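Local coordinates for cystatin-2 (Ornithodoros moubata, PDB 3L0R), which inhibits a broad range of cysteine proteinases, including the mammalian cathepsins L, S, B, C and H, as a secreted salivary protein of a soft tick, at residues A[55-60]-A[85-90]; A[61-66]-A[75-80]; A[16-21]-A[39-44]. All blocks are in the same frame, centred on the assembly; numbering follows the deposited sequence.

Interaction 1. Residues A[55-60]-A[85-90]; sequences KLTIEI and KSTCVA
Ile60 and Cys88 meet where two antiparallel strands lie edge to edge, and the isoleucine loses more surface here than any other residue of the pair. Its CG1 sits between the backbone N and the carbonyl carbon (chi1 74°), which sends the longer branch across to the neighbouring strand: CD1 of Ile60 comes to 3.5 Å from SG of Cys88, and CG1 of Ile60 lies 3.9 Å from CB of Ser86. The sulfur is held in turn by its disulfide to Cys108 on the next strand. Ala90 is covered differently. With one methyl to offer, it is gripped mainly through its backbone, its N donating to Leu56 O at 2.7 Å and its O accepting from Leu56 N at 2.7 Å, nearly straight at 174°. Ile58 and Cys88 exchange a like pair of bonds, as do Ile60 and Ser86. Leu56, Ile58 and Ile60 share the face that meets helix 15-25, and Tyr106 packs on Ile58, Ile60, Cys88 and Ala90. The other face carries Thr57, Glu59, Thr87 and Val89; there the carboxylate of Glu59 makes its salt bridge with Lys42. This is the regular antiparallel pairing of central strands in the cystatin fold, a sheet wrapped around one helix.

Interaction 2. Residues A[61-66]-A[75-80]; sequences SPSVCK and EQCVPK
Lys80 lays its aliphatic chain over the backbone of Pro62 and Ser63, with its CG 3.4 Å from Ser63 O and its CD 4.1 Å from CB of Pro62. Its ammonium end forms a cation-pi pair with Phe34. Two backbone bonds tie segment 75-80 to segment 61-66: Lys80 N donates to Pro62 O at 2.8 Å, and Val64 N reaches Val78 O at 3.0 Å, the donor nearly in line with the C=O although the N-H itself is bent away from the oxygen (147°). CG2 of Val64 lies 4.1 Å from CG2 of Val78. The hydroxyl of Ser63 turns back on its own segment. Its OG stands between its backbone N and carbonyl carbon (chi1 79°), accepts from Cys65 N at 3.1 Å to make an ST turn, donates to Tyr35 O, and packs against CB of Cys77. The chain bends at Val64, and Cys65 points its CB at segment 75-80. There Cys65 SG joins Cys77 SG at 2.1 Å, its dihedral of -92° close to the relaxed right angle, while Cys77 centres an inverse gamma turn. A loop is thus locked to the end of a strand by an apparently unstrained covalent cross-link, chemistry suited to a secreted protein.

Interaction 3. Residues A[16-21]-A[39-44]; sequences RFLELA and VTVKEV
Phe17 turns the flat of its ring toward Val44, and the valine answers with one methyl: CG1 of Val44 lies 3.6 Å from the centroid of the Phe17 ring, almost on the ring normal, a CH-pi contact over the face. The second methyl, CG2 of Val44, rests 3.9 Å from CB of Phe17, so one methyl covers the middle of the ring and the other its root. What brings the ring here is its first torsion: CG lies beside the backbone N and opposite the carbonyl carbon (chi1 -59°). The opposite face of the ring is touched off-centre by CG of Arg16, whose guanidinium goes on to a salt bridge with Glu14.

Val41 fills the neighbouring part of the seam, against Leu18 and Ala21. With CG1 trans to its own N (chi1 -176°), it directs CG2 into the groove between these two, 3.9 Å from CD1 of Leu18 and 4.2 Å from CB of Ala21, while its CG1 stands 4.5 Å from CB of Phe17. Leu18 sets out alongside the strand, its CG anti to its N, and the turn at the next torsion swings CD1 inward to CG2 of Val41. Two classic bulges shape this strand; at one, Lys42 and Glu43 together face Thr57, letting Val41 and Val44, three apart in sequence, both point at the helix. The helix and strand segments run at 111° to each other, their axes 9.0 Å apart at closest approach. An apolar seam joins them, and a single helix lying across a curved antiparallel sheet is characteristic of the cystatin fold.

Overall arrangement
Strand 52-66 is common to interactions 1 and 2, whose centres lie about 16 Å apart. Interaction 3 uses the adjoining strand 34-48, and its centre is only about 8 Å from that of interaction 1; the two are probably stitched together by backbone bonds, Lys42 N to Thr57 O at 2.7 Å and Thr40 O to Glu59 N at 2.8 Å. Val39 links interaction 3 to interaction 2, its CG2 lying 3.4 Å from CB of Ser61. Along the chain, interaction 2 is nested within the loop that interaction 1 closes. As in other cystatins, the protease is probably met by the N-terminal region and the hairpin turns after strands 34-48 and 86-95, away from the disulfide of interaction 2.

Interaction 1. Residues A[55-60]-A[85-90]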
ATOM      1  N   LYS A  55       8.818  -0.665   2.740  1.00 51.32           N
ATOM      2  CA  LYS A  55       8.326   0.600   3.265  1.00 50.68           C
ATOM      3  C   LYS A  55       7.905   1.556   2.116  1.00 50.51           C
ATOM      4  O   LYS A  55       8.735   2.106   1.383  1.00 50.86           O
ATOM      5  CB  LYS A  55       9.352   1.218   4.215  1.00 51.61           C
ATOM      6  CG  LYS A  55       8.962   2.603   4.733  1.00 52.39           C
ATOM      7  CD  LYS A  55       9.292   2.765   6.186  1.00 53.99           C
ATOM      8  CE  LYS A  55      10.755   3.006   6.399  1.00 56.95           C
ATOM      9  NZ  LYS A  55      11.101   2.778   7.816  1.00 58.51           N
ATOM     10  N   LEU A  56       6.596   1.739   1.978  1.00 49.76           N
ATOM     11  CA  LEU A  56       6.044   2.539   0.899  1.00 49.76           C
ATOM     12  C   LEU A  56       5.407   3.820   1.415  1.00 49.86           C
ATOM     13  O   LEU A  56       4.515   3.783   2.283  1.00 50.00           O
ATOM     14  CB  LEU A  56       5.021   1.724   0.102  1.00 49.46           C
ATOM     15  CG  LEU A  56       5.315   0.221  -0.073  1.00 50.77           C
ATOM     16  CD1 LEU A  56       4.070  -0.505  -0.518  1.00 49.75           C
ATOM     17  CD2 LEU A  56       6.488  -0.044  -1.047  1.00 51.83           C
ATOM     18  N   THR A  57       5.906   4.942   0.902  1.00 49.88           N
ATOM     19  CA  THR A  57       5.331   6.241   1.104  1.00 50.50           C
ATOM     20  C   THR A  57       4.445   6.487  -0.131  1.00 50.98           C
ATOM     21  O   THR A  57       4.912   6.528  -1.280  1.00 50.92           O
ATOM     22  CB  THR A  57       6.436   7.321   1.268  1.00 52.71           C
ATOM     23  OG1 THR A  57       7.366   6.898   2.269  1.00 52.85           O
ATOM     24  CG2 THR A  57       5.857   8.665   1.693  1.00 53.41           C
ATOM     25  N   ILE A  58       3.147   6.589   0.125  1.00 50.97           N
ATOM     26  CA  ILE A  58       2.143   6.633  -0.926  1.00 51.95           C
ATOM     27  C   ILE A  58       1.131   7.732  -0.673  1.00 53.00           C
ATOM     28  O   ILE A  58       0.943   8.174   0.469  1.00 53.66           O
ATOM     29  CB  ILE A  58       1.386   5.289  -1.055  1.00 50.49           C
ATOM     30  CG1 ILE A  58       0.388   5.125   0.097  1.00 50.69           C
ATOM     31  CG2 ILE A  58       2.392   4.096  -1.151  1.00 50.75           C
ATOM     32  CD1 ILE A  58       0.047   3.678   0.460  1.00 48.86           C
ATOM     33  N   GLU A  59       0.499   8.181  -1.752  1.00 53.86           N
ATOM     34  CA  GLU A  59      -0.672   9.033  -1.648  1.00 54.65           C
ATOM     35  C   GLU A  59      -1.926   8.235  -1.902  1.00 53.35           C
ATOM     36  O   GLU A  59      -2.019   7.476  -2.874  1.00 52.71           O
ATOM     37  CB  GLU A  59      -0.576  10.221  -2.587  1.00 57.24           C
ATOM     38  CG  GLU A  59       0.427  11.227  -2.095  1.00 60.58           C
ATOM     39  CD  GLU A  59       0.718  12.309  -3.096  1.00 66.21           C
ATOM     40  OE1 GLU A  59       0.170  12.255  -4.223  1.00 68.48           O
ATOM     41  OE2 GLU A  59       1.509  13.222  -2.751  1.00 70.34           O
ATOM     42  N   ILE A  60      -2.884   8.393  -0.993  1.00 53.19           N
ATOM     43  CA  ILE A  60      -4.141   7.664  -1.075  1.00 52.02           C
ATOM     44  C   ILE A  60      -5.323   8.606  -1.209  1.00 53.44           C
ATOM     45  O   ILE A  60      -5.219   9.808  -0.926  1.00 54.22           O
ATOM     46  CB  ILE A  60      -4.344   6.685   0.119  1.00 51.09           C
ATOM     47  CG1 ILE A  60      -4.688   7.449   1.408  1.00 51.92           C
ATOM     48  CG2 ILE A  60      -3.125   5.755   0.260  1.00 48.62           C
ATOM     49  CD1 ILE A  60      -5.200   6.573   2.544  1.00 51.25           C
ATOM     50  N   LYS A  85      -5.831  14.107  -1.763  1.00 74.16           N
ATOM     51  CA  LYS A  85      -4.776  13.141  -1.470  1.00 70.60           C
ATOM     52  C   LYS A  85      -4.408  13.103   0.014  1.00 68.72           C
ATOM     53  O   LYS A  85      -4.453  14.125   0.706  1.00 69.98           O
ATOM     54  CB  LYS A  85      -3.532  13.447  -2.321  1.00 70.79           C
ATOM     55  CG  LYS A  85      -3.786  13.427  -3.840  1.00 72.80           C
ATOM     56  CD  LYS A  85      -2.489  13.439  -4.647  1.00 72.20           C
ATOM     57  CE  LYS A  85      -2.296  14.736  -5.429  1.00 79.17           C
ATOM     58  NZ  LYS A  85      -3.038  14.739  -6.752  1.00 80.99           N
ATOM     59  N   SER A  86      -4.046  11.913   0.494  1.00 65.18           N
ATOM     60  CA  SER A  86      -3.469  11.755   1.832  1.00 63.62           C
ATOM     61  C   SER A  86      -2.212  10.933   1.724  1.00 60.91           C
ATOM     62  O   SER A  86      -2.164   9.942   1.000  1.00 59.41           O
ATOM     63  CB  SER A  86      -4.441  11.080   2.803  1.00 63.33           C
ATOM     64  OG  SER A  86      -5.636  11.841   2.925  1.00 66.63           O
ATOM     65  N   THR A  87      -1.199  11.339   2.470  1.00 60.22           N
ATOM     66  CA  THR A  87       0.088  10.701   2.418  1.00 57.94           C
ATOM     67  C   THR A  87       0.193   9.715   3.563  1.00 57.13           C
ATOM     68  O   THR A  87      -0.034  10.078   4.717  1.00 58.47           O
ATOM     69  CB  THR A  87       1.190  11.768   2.471  1.00 59.13           C
ATOM     70  OG1 THR A  87       1.050  12.615   1.324  1.00 59.40           O
ATOM     71  CG2 THR A  87       2.575  11.149   2.481  1.00 57.15           C
ATOM     72  N   CYS A  88       0.514   8.465   3.236  1.00 55.01           N
ATOM     73  CA  CYS A  88       0.666   7.427   4.233  1.00 54.36           C
ATOM     74  C   CYS A  88       1.984   6.698   4.049  1.00 53.51           C
ATOM     75  O   CYS A  88       2.565   6.702   2.959  1.00 52.72           O
ATOM     76  CB  CYS A  88      -0.469   6.399   4.157  1.00 53.54           C
ATOM     77  SG  CYS A  88      -2.126   7.073   4.163  1.00 56.90           S
ATOM     78  N   VAL A  89       2.430   6.053   5.125  1.00 53.37           N
ATOM     79  CA  VAL A  89       3.582   5.169   5.086  1.00 52.83           C
ATOM     80  C   VAL A  89       3.105   3.766   5.466  1.00 53.07           C
ATOM     81  O   VAL A  89       2.589   3.548   6.577  1.00 53.69           O
ATOM     82  CB  VAL A  89       4.743   5.650   6.018  1.00 53.56           C
ATOM     83  CG1 VAL A  89       5.908   4.667   5.987  1.00 52.15           C
ATOM     84  CG2 VAL A  89       5.226   7.026   5.605  1.00 52.98           C
ATOM     85  N   ALA A  90       3.260   2.832   4.521  1.00 52.47           N
ATOM     86  CA  ALA A  90       2.892   1.436   4.730  1.00 52.19           C
ATOM     87  C   ALA A  90       4.126   0.539   4.773  1.00 52.71           C
ATOM     88  O   ALA A  90       5.004   0.618   3.900  1.00 52.49           O
ATOM     89  CB  ALA A  90       1.929   0.966   3.641  1.00 50.58           C
TER
HETATM   90  O   HOH W   1      -7.708  11.516   0.623  1.00 72.55           O

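Interaction 2. Residues A[61-66]-A[75-80]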
ATOM      1  N   SER A  61      -6.448   8.036  -1.633  1.00 53.46           N
ATOM      2  CA  SER A  61      -7.660   8.800  -1.905  1.00 55.03           C
ATOM      3  C   SER A  61      -8.814   7.821  -1.842  1.00 54.61           C
ATOM      4  O   SER A  61      -8.667   6.682  -2.274  1.00 54.60           O
ATOM      5  CB  SER A  61      -7.599   9.421  -3.308  1.00 55.91           C
ATOM      6  OG  SER A  61      -8.388  10.594  -3.385  1.00 58.30           O
ATOM      7  N   PRO A  62      -9.962   8.249  -1.291  1.00 55.37           N
ATOM      8  CA  PRO A  62     -11.151   7.378  -1.282  1.00 55.26           C
ATOM      9  C   PRO A  62     -11.573   6.960  -2.693  1.00 55.23           C
ATOM     10  O   PRO A  62     -11.618   7.810  -3.596  1.00 56.76           O
ATOM     11  CB  PRO A  62     -12.235   8.255  -0.648  1.00 56.86           C
ATOM     12  CG  PRO A  62     -11.478   9.332   0.109  1.00 57.55           C
ATOM     13  CD  PRO A  62     -10.202   9.553  -0.641  1.00 56.36           C
ATOM     14  N   SER A  63     -11.888   5.672  -2.861  1.00 54.36           N
ATOM     15  CA  SER A  63     -12.317   5.102  -4.148  1.00 54.75           C
ATOM     16  C   SER A  63     -13.834   5.064  -4.321  1.00 56.06           C
ATOM     17  O   SER A  63     -14.591   5.383  -3.419  1.00 56.12           O
ATOM     18  CB  SER A  63     -11.746   3.684  -4.350  1.00 54.42           C
ATOM     19  OG  SER A  63     -12.478   2.700  -3.627  1.00 54.57           O
ATOM     20  N   VAL A  64     -14.261   4.670  -5.510  1.00 57.53           N
ATOM     21  CA  VAL A  64     -15.665   4.502  -5.814  1.00 59.59           C
ATOM     22  C   VAL A  64     -16.235   3.175  -5.278  1.00 60.44           C
ATOM     23  O   VAL A  64     -17.452   2.962  -5.306  1.00 62.31           O
ATOM     24  CB  VAL A  64     -15.904   4.587  -7.326  1.00 61.57           C
ATOM     25  CG1 VAL A  64     -15.585   6.008  -7.855  1.00 61.57           C
ATOM     26  CG2 VAL A  64     -15.078   3.509  -8.061  1.00 61.66           C
ATOM     27  N   CYS A  65     -15.366   2.295  -4.783  1.00 59.59           N
ATOM     28  CA  CYS A  65     -15.810   0.972  -4.326  1.00 60.80           C
ATOM     29  C   CYS A  65     -16.275   0.943  -2.888  1.00 60.62           C
ATOM     30  O   CYS A  65     -15.510   1.215  -1.976  1.00 58.91           O
ATOM     31  CB  CYS A  65     -14.722  -0.068  -4.504  1.00 60.18           C
ATOM     32  SG  CYS A  65     -14.306  -0.419  -6.203  1.00 62.90           S
ATOM     33  N   LYS A  66     -17.537   0.582  -2.700  1.00 62.88           N
ATOM     34  CA  LYS A  66     -18.097   0.472  -1.373  1.00 64.04           C
ATOM     35  C   LYS A  66     -17.751  -0.882  -0.742  1.00 64.77           C
ATOM     36  O   LYS A  66     -17.983  -1.954  -1.323  1.00 66.09           O
ATOM     37  CB  LYS A  66     -19.599   0.709  -1.413  1.00 66.57           C
ATOM     38  CG  LYS A  66     -20.147   1.188  -0.097  1.00 69.01           C
ATOM     39  CD  LYS A  66     -21.641   1.078  -0.078  1.00 74.43           C
ATOM     40  CE  LYS A  66     -22.158   0.997   1.345  1.00 77.60           C
ATOM     41  NZ  LYS A  66     -22.553   2.341   1.804  1.00 78.57           N
ATOM     42  N   GLU A  75      -8.055  -1.826 -10.561  1.00 68.81           N
ATOM     43  CA  GLU A  75      -8.608  -1.405 -11.846  1.00 71.65           C
ATOM     44  C   GLU A  75     -10.000  -0.798 -11.701  1.00 71.27           C
ATOM     45  O   GLU A  75     -10.351   0.174 -12.382  1.00 72.36           O
ATOM     46  CB  GLU A  75      -8.620  -2.622 -12.790  1.00 74.94           C
ATOM     47  CG  GLU A  75      -9.482  -2.514 -14.038  1.00 79.97           C
ATOM     48  CD  GLU A  75      -9.711  -3.871 -14.697  0.50 83.31           C
ATOM     49  OE1 GLU A  75     -10.109  -4.831 -13.994  0.50 84.52           O
ATOM     50  OE2 GLU A  75      -9.495  -3.976 -15.921  0.50 87.18           O
ATOM     51  N   GLN A  76     -10.792  -1.383 -10.810  1.00 70.25           N
ATOM     52  CA  GLN A  76     -12.187  -1.006 -10.665  1.00 70.22           C
ATOM     53  C   GLN A  76     -12.283   0.171  -9.709  1.00 66.81           C
ATOM     54  O   GLN A  76     -12.985   1.140  -9.969  1.00 66.93           O
ATOM     55  CB  GLN A  76     -12.989  -2.204 -10.153  1.00 71.55           C
ATOM     56  CG  GLN A  76     -14.290  -2.468 -10.863  1.00 76.32           C
ATOM     57  CD  GLN A  76     -14.165  -2.385 -12.375  1.00 82.03           C
ATOM     58  OE1 GLN A  76     -13.342  -3.073 -12.989  1.00 84.74           O
ATOM     59  NE2 GLN A  76     -14.983  -1.526 -12.986  1.00 83.20           N
ATOM     60  N   CYS A  77     -11.531   0.089  -8.616  1.00 63.85           N
ATOM     61  CA  CYS A  77     -11.652   1.044  -7.514  1.00 60.92           C
ATOM     62  C   CYS A  77     -10.747   2.244  -7.711  1.00 59.89           C
ATOM     63  O   CYS A  77      -9.777   2.429  -6.988  1.00 57.97           O
ATOM     64  CB  CYS A  77     -11.372   0.354  -6.182  1.00 59.22           C
ATOM     65  SG  CYS A  77     -12.385  -1.124  -5.972  1.00 58.88           S
ATOM     66  N   VAL A  78     -11.075   3.043  -8.720  1.00 61.14           N
ATOM     67  CA  VAL A  78     -10.404   4.307  -8.958  1.00 60.91           C
ATOM     68  C   VAL A  78     -10.818   5.316  -7.876  1.00 59.84           C
ATOM     69  O   VAL A  78     -11.855   5.134  -7.226  1.00 59.18           O
ATOM     70  CB  VAL A  78     -10.725   4.847 -10.376  1.00 64.02           C
ATOM     71  CG1 VAL A  78     -10.050   3.973 -11.447  1.00 65.44           C
ATOM     72  CG2 VAL A  78     -12.252   4.933 -10.615  1.00 64.03           C
ATOM     73  N   PRO A  79      -9.993   6.361  -7.652  1.00 63.84           N
ATOM     74  CA  PRO A  79     -10.366   7.465  -6.762  1.00 65.28           C
ATOM     75  C   PRO A  79     -11.675   8.124  -7.169  1.00 68.62           C
ATOM     76  O   PRO A  79     -11.925   8.299  -8.370  1.00 70.63           O
ATOM     77  CB  PRO A  79      -9.224   8.471  -6.969  1.00 65.41           C
ATOM     78  CG  PRO A  79      -8.070   7.647  -7.376  1.00 62.71           C
ATOM     79  CD  PRO A  79      -8.634   6.542  -8.205  1.00 62.83           C
ATOM     80  N   LYS A  80     -12.499   8.504  -6.195  1.00 70.06           N
ATOM     81  CA  LYS A  80     -13.639   9.394  -6.491  1.00 74.29           C
ATOM     82  C   LYS A  80     -13.138  10.696  -7.138  1.00 77.36           C
ATOM     83  O   LYS A  80     -13.741  11.232  -8.089  1.00 80.21           O
ATOM     84  CB  LYS A  80     -14.416   9.746  -5.227  1.00 74.79           C
ATOM     85  CG  LYS A  80     -15.087   8.586  -4.530  1.00 74.37           C
ATOM     86  CD  LYS A  80     -15.482   8.972  -3.105  1.00 75.48           C
ATOM     87  CE  LYS A  80     -16.275   7.873  -2.408  1.00 74.95           C
ATOM     88  NZ  LYS A  80     -17.737   7.990  -2.666  1.00 79.32           N
TER

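Interaction 3. Residues A[16-21]-A[39-44]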
ATOM      1  N   ARG A  16       5.751  -3.668  -9.140  1.00 60.61           N
ATOM      2  CA  ARG A  16       5.632  -4.513  -7.942  1.00 60.67           C
ATOM      3  C   ARG A  16       5.315  -3.681  -6.698  1.00 56.96           C
ATOM      4  O   ARG A  16       4.605  -4.125  -5.804  1.00 56.92           O
ATOM      5  CB  ARG A  16       6.897  -5.374  -7.729  1.00 61.95           C
ATOM      6  CG  ARG A  16       8.190  -4.569  -7.548  1.00 63.12           C
ATOM      7  CD  ARG A  16       9.448  -5.356  -7.920  1.00 66.36           C
ATOM      8  NE  ARG A  16      10.188  -5.836  -6.742  1.00 71.03           N
ATOM      9  CZ  ARG A  16      11.378  -5.375  -6.338  1.00 71.19           C
ATOM     10  NH1 ARG A  16      12.008  -4.411  -7.015  1.00 70.87           N
ATOM     11  NH2 ARG A  16      11.952  -5.891  -5.254  1.00 71.38           N
ATOM     12  N   PHE A  17       5.809  -2.457  -6.659  1.00 54.68           N
ATOM     13  CA  PHE A  17       5.583  -1.616  -5.508  1.00 52.36           C
ATOM     14  C   PHE A  17       4.188  -1.025  -5.535  1.00 52.02           C
ATOM     15  O   PHE A  17       3.585  -0.798  -4.470  1.00 51.53           O
ATOM     16  CB  PHE A  17       6.646  -0.526  -5.419  1.00 51.31           C
ATOM     17  CG  PHE A  17       8.049  -1.056  -5.321  1.00 51.85           C
ATOM     18  CD1 PHE A  17       8.356  -2.132  -4.476  1.00 52.22           C
ATOM     19  CD2 PHE A  17       9.069  -0.474  -6.057  1.00 52.26           C
ATOM     20  CE1 PHE A  17       9.654  -2.611  -4.383  1.00 53.65           C
ATOM     21  CE2 PHE A  17      10.377  -0.949  -5.970  1.00 53.99           C
ATOM     22  CZ  PHE A  17      10.673  -2.016  -5.133  1.00 53.72           C
ATOM     23  N   LEU A  18       3.662  -0.797  -6.739  1.00 52.37           N
ATOM     24  CA  LEU A  18       2.286  -0.327  -6.878  1.00 52.46           C
ATOM     25  C   LEU A  18       1.324  -1.448  -6.454  1.00 53.34           C
ATOM     26  O   LEU A  18       0.339  -1.211  -5.740  1.00 52.84           O
ATOM     27  CB  LEU A  18       2.008   0.168  -8.308  1.00 53.95           C
ATOM     28  CG  LEU A  18       0.611   0.715  -8.605  1.00 54.53           C
ATOM     29  CD1 LEU A  18       0.224   1.898  -7.701  1.00 50.30           C
ATOM     30  CD2 LEU A  18       0.514   1.082 -10.075  1.00 55.74           C
ATOM     31  N   GLU A  19       1.640  -2.662  -6.883  1.00 54.60           N
ATOM     32  CA  GLU A  19       0.907  -3.849  -6.485  1.00 56.61           C
ATOM     33  C   GLU A  19       0.828  -3.983  -4.951  1.00 55.13           C
ATOM     34  O   GLU A  19      -0.243  -4.241  -4.381  1.00 55.09           O
ATOM     35  CB  GLU A  19       1.576  -5.076  -7.111  1.00 59.18           C
ATOM     36  CG  GLU A  19       0.696  -6.314  -7.244  1.00 62.81           C
ATOM     37  CD  GLU A  19       1.209  -7.287  -8.309  0.50 65.65           C
ATOM     38  OE1 GLU A  19       0.672  -8.417  -8.385  0.50 67.93           O
ATOM     39  OE2 GLU A  19       2.138  -6.918  -9.074  0.50 66.43           O
ATOM     40  N   LEU A  20       1.965  -3.787  -4.292  1.00 54.28           N
ATOM     41  CA  LEU A  20       2.050  -3.899  -2.840  1.00 53.37           C
ATOM     42  C   LEU A  20       1.279  -2.773  -2.136  1.00 51.58           C
ATOM     43  O   LEU A  20       0.662  -2.990  -1.088  1.00 51.72           O
ATOM     44  CB  LEU A  20       3.520  -3.931  -2.392  1.00 53.17           C
ATOM     45  CG  LEU A  20       4.289  -5.240  -2.591  1.00 56.01           C
ATOM     46  CD1 LEU A  20       5.779  -4.954  -2.634  1.00 58.29           C
ATOM     47  CD2 LEU A  20       4.011  -6.276  -1.518  1.00 56.67           C
ATOM     48  N   ALA A  21       1.330  -1.579  -2.727  1.00 50.31           N
ATOM     49  CA  ALA A  21       0.634  -0.404  -2.217  1.00 49.03           C
ATOM     50  C   ALA A  21      -0.869  -0.632  -2.221  1.00 49.95           C
ATOM     51  O   ALA A  21      -1.553  -0.326  -1.238  1.00 51.53           O
ATOM     52  CB  ALA A  21       1.000   0.832  -3.009  1.00 47.28           C
ATOM     53  N   VAL A  39      -3.190   6.586  -5.284  1.00 54.79           N
ATOM     54  CA  VAL A  39      -3.056   7.581  -6.312  1.00 55.66           C
ATOM     55  C   VAL A  39      -1.617   7.547  -6.800  1.00 56.95           C
ATOM     56  O   VAL A  39      -1.365   7.544  -8.003  1.00 58.47           O
ATOM     57  CB  VAL A  39      -3.406   8.990  -5.766  1.00 56.02           C
ATOM     58  CG1 VAL A  39      -3.147  10.090  -6.813  1.00 56.57           C
ATOM     59  CG2 VAL A  39      -4.857   9.037  -5.334  1.00 56.66           C
ATOM     60  N   THR A  40      -0.663   7.521  -5.874  1.00 56.51           N
ATOM     61  CA  THR A  40       0.748   7.545  -6.260  1.00 57.95           C
ATOM     62  C   THR A  40       1.663   6.871  -5.239  1.00 57.13           C
ATOM     63  O   THR A  40       1.353   6.829  -4.061  1.00 55.89           O
ATOM     64  CB  THR A  40       1.224   8.989  -6.665  1.00 59.28           C
ATOM     65  OG1 THR A  40       2.622   9.134  -6.452  1.00 60.77           O
ATOM     66  CG2 THR A  40       0.529  10.051  -5.858  1.00 59.45           C
ATOM     67  N   VAL A  41       2.751   6.286  -5.735  1.00 53.09           N
ATOM     68  CA  VAL A  41       3.823   5.718  -4.916  1.00 51.85           C
ATOM     69  C   VAL A  41       4.984   6.703  -4.973  1.00 52.11           C
ATOM     70  O   VAL A  41       5.637   6.831  -6.012  1.00 53.12           O
ATOM     71  CB  VAL A  41       4.285   4.307  -5.422  1.00 51.66           C
ATOM     72  CG1 VAL A  41       5.364   3.674  -4.487  1.00 49.69           C
ATOM     73  CG2 VAL A  41       3.095   3.362  -5.560  1.00 52.64           C
ATOM     74  N   LYS A  42       5.224   7.405  -3.867  1.00 52.26           N
ATOM     75  CA  LYS A  42       6.211   8.478  -3.831  1.00 53.67           C
ATOM     76  C   LYS A  42       7.615   7.966  -3.543  1.00 53.33           C
ATOM     77  O   LYS A  42       8.602   8.442  -4.123  1.00 53.94           O
ATOM     78  CB  LYS A  42       5.813   9.537  -2.798  1.00 55.78           C
ATOM     79  CG  LYS A  42       4.664  10.410  -3.241  1.00 59.66           C
ATOM     80  CD  LYS A  42       3.826  10.855  -2.061  1.00 67.64           C
ATOM     81  CE  LYS A  42       4.502  11.936  -1.214  1.00 74.70           C
ATOM     82  NZ  LYS A  42       3.561  13.051  -0.830  1.00 80.48           N
ATOM     83  N   GLU A  43       7.699   6.993  -2.638  1.00 52.56           N
ATOM     84  CA  GLU A  43       8.985   6.553  -2.136  1.00 53.49           C
ATOM     85  C   GLU A  43       8.939   5.099  -1.670  1.00 51.45           C
ATOM     86  O   GLU A  43       7.927   4.658  -1.127  1.00 50.26           O
ATOM     87  CB  GLU A  43       9.444   7.510  -1.031  1.00 55.97           C
ATOM     88  CG  GLU A  43      10.630   7.015  -0.246  1.00 58.62           C
ATOM     89  CD  GLU A  43      11.210   8.053   0.699  1.00 62.97           C
ATOM     90  OE1 GLU A  43      10.601   9.162   0.866  1.00 65.69           O
ATOM     91  OE2 GLU A  43      12.301   7.740   1.251  1.00 65.18           O
ATOM     92  N   VAL A  44      10.030   4.357  -1.914  1.00 51.49           N
ATOM     93  CA  VAL A  44      10.126   2.931  -1.537  1.00 49.82           C
ATOM     94  C   VAL A  44      11.494   2.568  -0.925  1.00 50.82           C
ATOM     95  O   VAL A  44      12.536   2.950  -1.439  1.00 52.39           O
ATOM     96  CB  VAL A  44       9.829   1.978  -2.742  1.00 49.40           C
ATOM     97  CG1 VAL A  44       9.987   0.502  -2.340  1.00 47.15           C
ATOM     98  CG2 VAL A  44       8.439   2.227  -3.291  1.00 48.45           C
TER